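Local coordinates for mbDLG-3 protein (Monosiga brevicollis, PDB 6X1N) that probably binds the C-terminal tails of partner proteins through this PDZ domain, one module of a longer Dlg-type scaffold that may also bind protein kinases, at residues Leu10-Lys14 against Ala15-Phe19; Pro97-Tyr100 against Asp101-Gln105. All blocks are in the same frame, centred on the assembly; numbering follows the deposited sequence.

Contact 1 of 2, residues Leu10-Lys14 against Ala15-Phe19; sequences LYKGK and AGFGF
The Phe17 ring carries Lys12 on one face and the carbonyl of Leu10 at its edge. Lys12 CB sits 3.9 Å from the centroid of the Phe17 ring and 20° off the ring normal, a CH-pi contact displaced toward the rim, while Leu10 O lies near the ring plane, 3.6 Å from Phe17 CE1. The Phe17 ring is brought back against the end of strand 6-11 with its CG anti to the carbonyl carbon (chi1 -71°), and Phe17 CD1 thereby meets Leu10 CB at 3.9 Å. Further along the same leucine, Leu10 CD1 reaches Phe19 CE1 at 3.9 Å, meeting that ring obliquely, and Met89 on strand 88-95 touches both phenylalanines. Lys12 rests on the ring only through its root; beyond CG the chain runs extended and leads away. Between Lys12 and Phe17 the chain turns back, and Gly16 N gives Lys12 O a weak, bent bond of 2.9 Å. With an alanine in place of Phe17, Lys12 CB would probably lose the ring face it rests on, and Leu10 CB and Met89 their apolar partner. Gly16-Phe19 forms the GFGF version of the GLGF carboxylate-binding loop of PDZ domains, whose backbone amides in relatives receive the ligand's terminal carboxylate; here Phe19 O bonds a glycerol.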
loop_
_atom_site.group_PDB
_atom_site.type_symbol
_atom_site.label_atom_id
_atom_site.label_comp_id
_atom_site.label_asym_id
_atom_site.label_seq_id
_atom_site.Cartn_x
_atom_site.Cartn_y
_atom_site.Cartn_z
ATOM N N LEU A 10 -7.503 7.336 -4.811
ATOM C CA LEU A 10 -6.897 7.359 -6.128
ATOM C C LEU A 10 -7.897 6.846 -7.145
ATOM O O LEU A 10 -8.665 5.920 -6.863
ATOM C CB LEU A 10 -5.662 6.462 -6.180
ATOM C CG LEU A 10 -4.523 6.771 -5.207
ATOM C CD1 LEU A 10 -3.416 5.751 -5.402
ATOM C CD2 LEU A 10 -3.996 8.176 -5.416
ATOM N N TYR A 11 -7.868 7.435 -8.329
ATOM C CA TYR A 11 -8.689 7.007 -9.447
ATOM C C TYR A 11 -7.769 6.467 -10.534
ATOM O O TYR A 11 -6.759 7.098 -10.864
ATOM C CB TYR A 11 -9.526 8.182 -9.953
ATOM C CG TYR A 11 -10.173 7.945 -11.285
ATOM C CD1 TYR A 11 -11.053 6.893 -11.474
ATOM C CD2 TYR A 11 -9.908 8.783 -12.356
ATOM C CE1 TYR A 11 -11.646 6.673 -12.706
ATOM C CE2 TYR A 11 -10.499 8.579 -13.583
ATOM C CZ TYR A 11 -11.365 7.523 -13.752
ATOM O OH TYR A 11 -11.956 7.312 -14.976
ATOM N N LYS A 12 -8.114 5.298 -11.081
ATOM C CA LYS A 12 -7.204 4.594 -11.980
ATOM C C LYS A 12 -6.822 5.449 -13.182
ATOM O O LYS A 12 -5.665 5.443 -13.616
ATOM C CB LYS A 12 -7.844 3.278 -12.413
ATOM C CG LYS A 12 -7.018 2.471 -13.383
ATOM C CD LYS A 12 -7.712 1.163 -13.722
ATOM C CE LYS A 12 -6.803 0.265 -14.536
ATOM N NZ LYS A 12 -7.460 -1.026 -14.883
ATOM N N GLY A 13 -7.770 6.213 -13.714
ATOM C CA GLY A 13 -7.442 7.148 -14.759
ATOM C C GLY A 13 -6.905 6.489 -16.026
ATOM O O GLY A 13 -7.119 5.305 -16.299
ATOM N N LYS A 14 -6.183 7.306 -16.798
ATOM C CA LYS A 14 -5.624 6.887 -18.081
ATOM C C LYS A 14 -4.339 6.089 -17.929
ATOM O O LYS A 14 -4.061 5.216 -18.761
ATOM C CB LYS A 14 -5.332 8.117 -18.944
ATOM C CG LYS A 14 -6.546 8.732 -19.629
ATOM C CD LYS A 14 -6.175 10.063 -20.274
ATOM C CE LYS A 14 -7.349 10.661 -21.030
ATOM N NZ LYS A 14 -7.672 9.855 -22.238
ATOM N N ALA A 15 -3.534 6.386 -16.910
ATOM C CA ALA A 15 -2.224 5.774 -16.744
ATOM C C ALA A 15 -2.166 4.758 -15.615
ATOM O O ALA A 15 -1.092 4.207 -15.350
ATOM C CB ALA A 15 -1.159 6.852 -16.530
ATOM N N GLY A 16 -3.273 4.486 -14.945
ATOM C CA GLY A 16 -3.259 3.537 -13.856
ATOM C C GLY A 16 -3.002 4.177 -12.505
ATOM O O GLY A 16 -2.754 5.380 -12.367
ATOM N N PHE A 17 -3.045 3.330 -11.480
ATOM C CA PHE A 17 -2.875 3.790 -10.106
ATOM C C PHE A 17 -1.456 4.269 -9.817
ATOM O O PHE A 17 -1.262 5.070 -8.899
ATOM C CB PHE A 17 -3.275 2.687 -9.134
ATOM C CG PHE A 17 -4.762 2.427 -9.091
ATOM C CD1 PHE A 17 -5.639 3.418 -8.659
ATOM C CD2 PHE A 17 -5.280 1.196 -9.454
ATOM C CE1 PHE A 17 -7.002 3.183 -8.601
ATOM C CE2 PHE A 17 -6.648 0.954 -9.393
ATOM C CZ PHE A 17 -7.506 1.947 -8.970
ATOM N N GLY A 18 -0.461 3.771 -10.543
ATOM C CA GLY A 18 0.866 4.359 -10.497
ATOM C C GLY A 18 1.728 4.022 -9.300
ATOM O O GLY A 18 2.551 4.844 -8.891
ATOM N N PHE A 19 1.577 2.837 -8.716
ATOM C CA PHE A 19 2.462 2.462 -7.623
ATOM C C PHE A 19 2.612 0.956 -7.575
ATOM O O PHE A 19 1.761 0.210 -8.064
ATOM C CB PHE A 19 1.992 3.010 -6.270
ATOM C CG PHE A 19 0.755 2.346 -5.721
ATOM C CD1 PHE A 19 -0.512 2.823 -6.042
ATOM C CD2 PHE A 19 0.859 1.281 -4.838
ATOM C CE1 PHE A 19 -1.650 2.224 -5.512
ATOM C CE2 PHE A 19 -0.274 0.676 -4.302
ATOM C CZ PHE A 19 -1.525 1.136 -4.638
#

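Contact 2 of 2, residues Pro97-Tyr100 against Asp101-Gln105; sequences PGMY and DLYKQ
Tyr100 lies obliquely across the end of Lys104, whose NZ comes within 3.4 Å of Tyr100 CE2. The lysine stem runs back alongside the helix, and a bend at chi4 (-68°) then turns NZ inward to the ring instead of outward. A water stands over the centre of the Tyr100 ring, 3.3 Å above its plane; it donates to Tyr100 O at 2.8 Å and takes a long, weak bond from Lys104 NZ. The phenol end of Tyr100 is claimed by Glu57, and its ring touches Ser41 and Leu22. On another side of the helix Met99, bent at chi2 and chi3, brings SD to Leu102 CD2 at 3.9 Å, while Phe39, Val36 and Pro35 lie around this pair. Tyr103 CE2 approaches Met99 CG more loosely, at 4.3 Å. The helix backbone is regular: Asp101, Leu102 and Tyr103 donate to the carbonyls of Pro97, Gly98 and Met99, and Tyr103 N adds a weak bond to Tyr100 O. The final residues are tied back through Asp101 O, which Lys104 N and Gln105 NE2 reach from opposite faces of its plane; the hydrogen bond from Gln105 NE2 to Asp101 O is 3.1 Å long and nearly straight (165°), and a type I turn, Leu102 to Gln105, shapes this terminus. Chemically, Tyr100 O is shared between a weak hydrogen bond from Tyr103 N and the water, which links it to the lysine ammonium and probably gives that charge a modest tie beside the oblique ring.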
loop_
_atom_site.group_PDB
_atom_site.type_symbol
_atom_site.label_atom_id
_atom_site.label_comp_id
_atom_site.label_asym_id
_atom_site.label_seq_id
_atom_site.Cartn_x
_atom_site.Cartn_y
_atom_site.Cartn_z
ATOM N N PRO A 97 9.113 3.639 8.199
ATOM C CA PRO A 97 10.451 3.289 7.707
ATOM C C PRO A 97 11.075 2.117 8.428
ATOM O O PRO A 97 11.831 1.362 7.806
ATOM C CB PRO A 97 11.251 4.586 7.908
ATOM C CG PRO A 97 10.528 5.310 8.990
ATOM C CD PRO A 97 9.073 4.993 8.782
ATOM N N GLY A 98 10.772 1.929 9.712
ATOM C CA GLY A 98 11.359 0.810 10.430
ATOM C C GLY A 98 10.934 -0.523 9.849
ATOM O O GLY A 98 11.768 -1.376 9.528
ATOM N N MET A 99 9.624 -0.711 9.673
ATOM C CA MET A 99 9.148 -1.975 9.125
ATOM C C MET A 99 9.549 -2.123 7.665
ATOM O O MET A 99 9.885 -3.225 7.217
ATOM C CB MET A 99 7.634 -2.099 9.291
ATOM C CG MET A 99 7.086 -3.444 8.823
ATOM S SD MET A 99 7.659 -4.847 9.834
ATOM C CE MET A 99 6.505 -4.761 11.191
ATOM N N TYR A 100 9.521 -1.024 6.910
ATOM C CA TYR A 100 9.977 -1.083 5.525
ATOM C C TYR A 100 11.426 -1.553 5.459
ATOM O O TYR A 100 11.779 -2.378 4.608
ATOM C CB TYR A 100 9.788 0.278 4.857
ATOM C CG TYR A 100 9.914 0.254 3.345
ATOM C CD1 TYR A 100 9.061 -0.518 2.569
ATOM C CD2 TYR A 100 10.865 1.034 2.692
ATOM C CE1 TYR A 100 9.163 -0.537 1.181
ATOM C CE2 TYR A 100 10.969 1.027 1.299
ATOM C CZ TYR A 100 10.115 0.243 0.554
ATOM O OH TYR A 100 10.216 0.224 -0.827
ATOM N N ASP A 101 12.273 -1.054 6.365
ATOM C CA ASP A 101 13.664 -1.496 6.403
ATOM C C ASP A 101 13.784 -2.957 6.814
ATOM O O ASP A 101 14.690 -3.657 6.347
ATOM C CB ASP A 101 14.475 -0.618 7.353
ATOM C CG ASP A 101 15.933 -1.033 7.419
ATOM O OD1 ASP A 101 16.679 -0.719 6.470
ATOM O OD2 ASP A 101 16.328 -1.670 8.417
ATOM N N LEU A 102 12.894 -3.433 7.685
ATOM C CA LEU A 102 12.937 -4.835 8.079
ATOM C C LEU A 102 12.674 -5.747 6.888
ATOM O O LEU A 102 13.248 -6.839 6.802
ATOM C CB LEU A 102 11.948 -5.098 9.212
ATOM C CG LEU A 102 12.022 -6.482 9.852
ATOM C CD1 LEU A 102 13.416 -6.731 10.421
ATOM C CD2 LEU A 102 10.964 -6.630 10.935
ATOM N N TYR A 103 11.839 -5.302 5.945
ATOM C CA TYR A 103 11.600 -6.081 4.736
ATOM C C TYR A 103 12.850 -6.211 3.870
ATOM O O TYR A 103 12.917 -7.121 3.038
ATOM C CB TYR A 103 10.461 -5.469 3.917
ATOM C CG TYR A 103 9.090 -6.026 4.244
ATOM C CD1 TYR A 103 8.729 -7.304 3.842
ATOM C CD2 TYR A 103 8.152 -5.268 4.934
ATOM C CE1 TYR A 103 7.484 -7.822 4.140
ATOM C CE2 TYR A 103 6.900 -5.778 5.228
ATOM C CZ TYR A 103 6.571 -7.051 4.821
ATOM O OH TYR A 103 5.337 -7.591 5.091
ATOM N N LYS A 104 13.839 -5.331 4.044
ATOM C CA LYS A 104 15.074 -5.419 3.273
ATOM C C LYS A 104 16.058 -6.437 3.834
ATOM O O LYS A 104 17.015 -6.794 3.139
ATOM C CB LYS A 104 15.738 -4.041 3.173
ATOM C CG LYS A 104 14.858 -2.979 2.510
ATOM C CD LYS A 104 15.561 -1.626 2.434
ATOM C CE LYS A 104 14.568 -0.494 2.200
ATOM N NZ LYS A 104 13.946 -0.564 0.857
ATOM N N GLN A 105 15.839 -6.926 5.052
ATOM C CA GLN A 105 16.770 -7.853 5.692
ATOM C C GLN A 105 16.648 -9.264 5.126
ATOM O O GLN A 105 15.545 -9.761 4.903
ATOM C CB GLN A 105 16.544 -7.876 7.206
ATOM C CG GLN A 105 16.533 -6.497 7.838
ATOM C CD GLN A 105 17.798 -5.715 7.537
ATOM O OE1 GLN A 105 18.909 -6.226 7.684
ATOM N NE2 GLN A 105 17.633 -4.474 7.090
HETATM O O HOH W 1 11.530 -2.772 1.848
#

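How the contacts relate
The two contacts lie on opposite sides of the chain's centre, their centres 26 Å apart and their nearest atoms about 10 Å apart, without touching. Strand 19-22 connects them: contact 1 leads into it through Phe19, and Leu22 on the same strand lies against Tyr100 and Tyr103 of contact 2. In PDZ domains this strand borders the peptide groove, with the loop of contact 1 at the carboxylate end; a glycerol about 3 Å from the Phe17 side chain is consistent with a pocket there. Helix 97-102 instead packs beside strands 19-22 and 38-43, a position reminiscent of the extra C-terminal helix of the third PDZ domain of PSD-95.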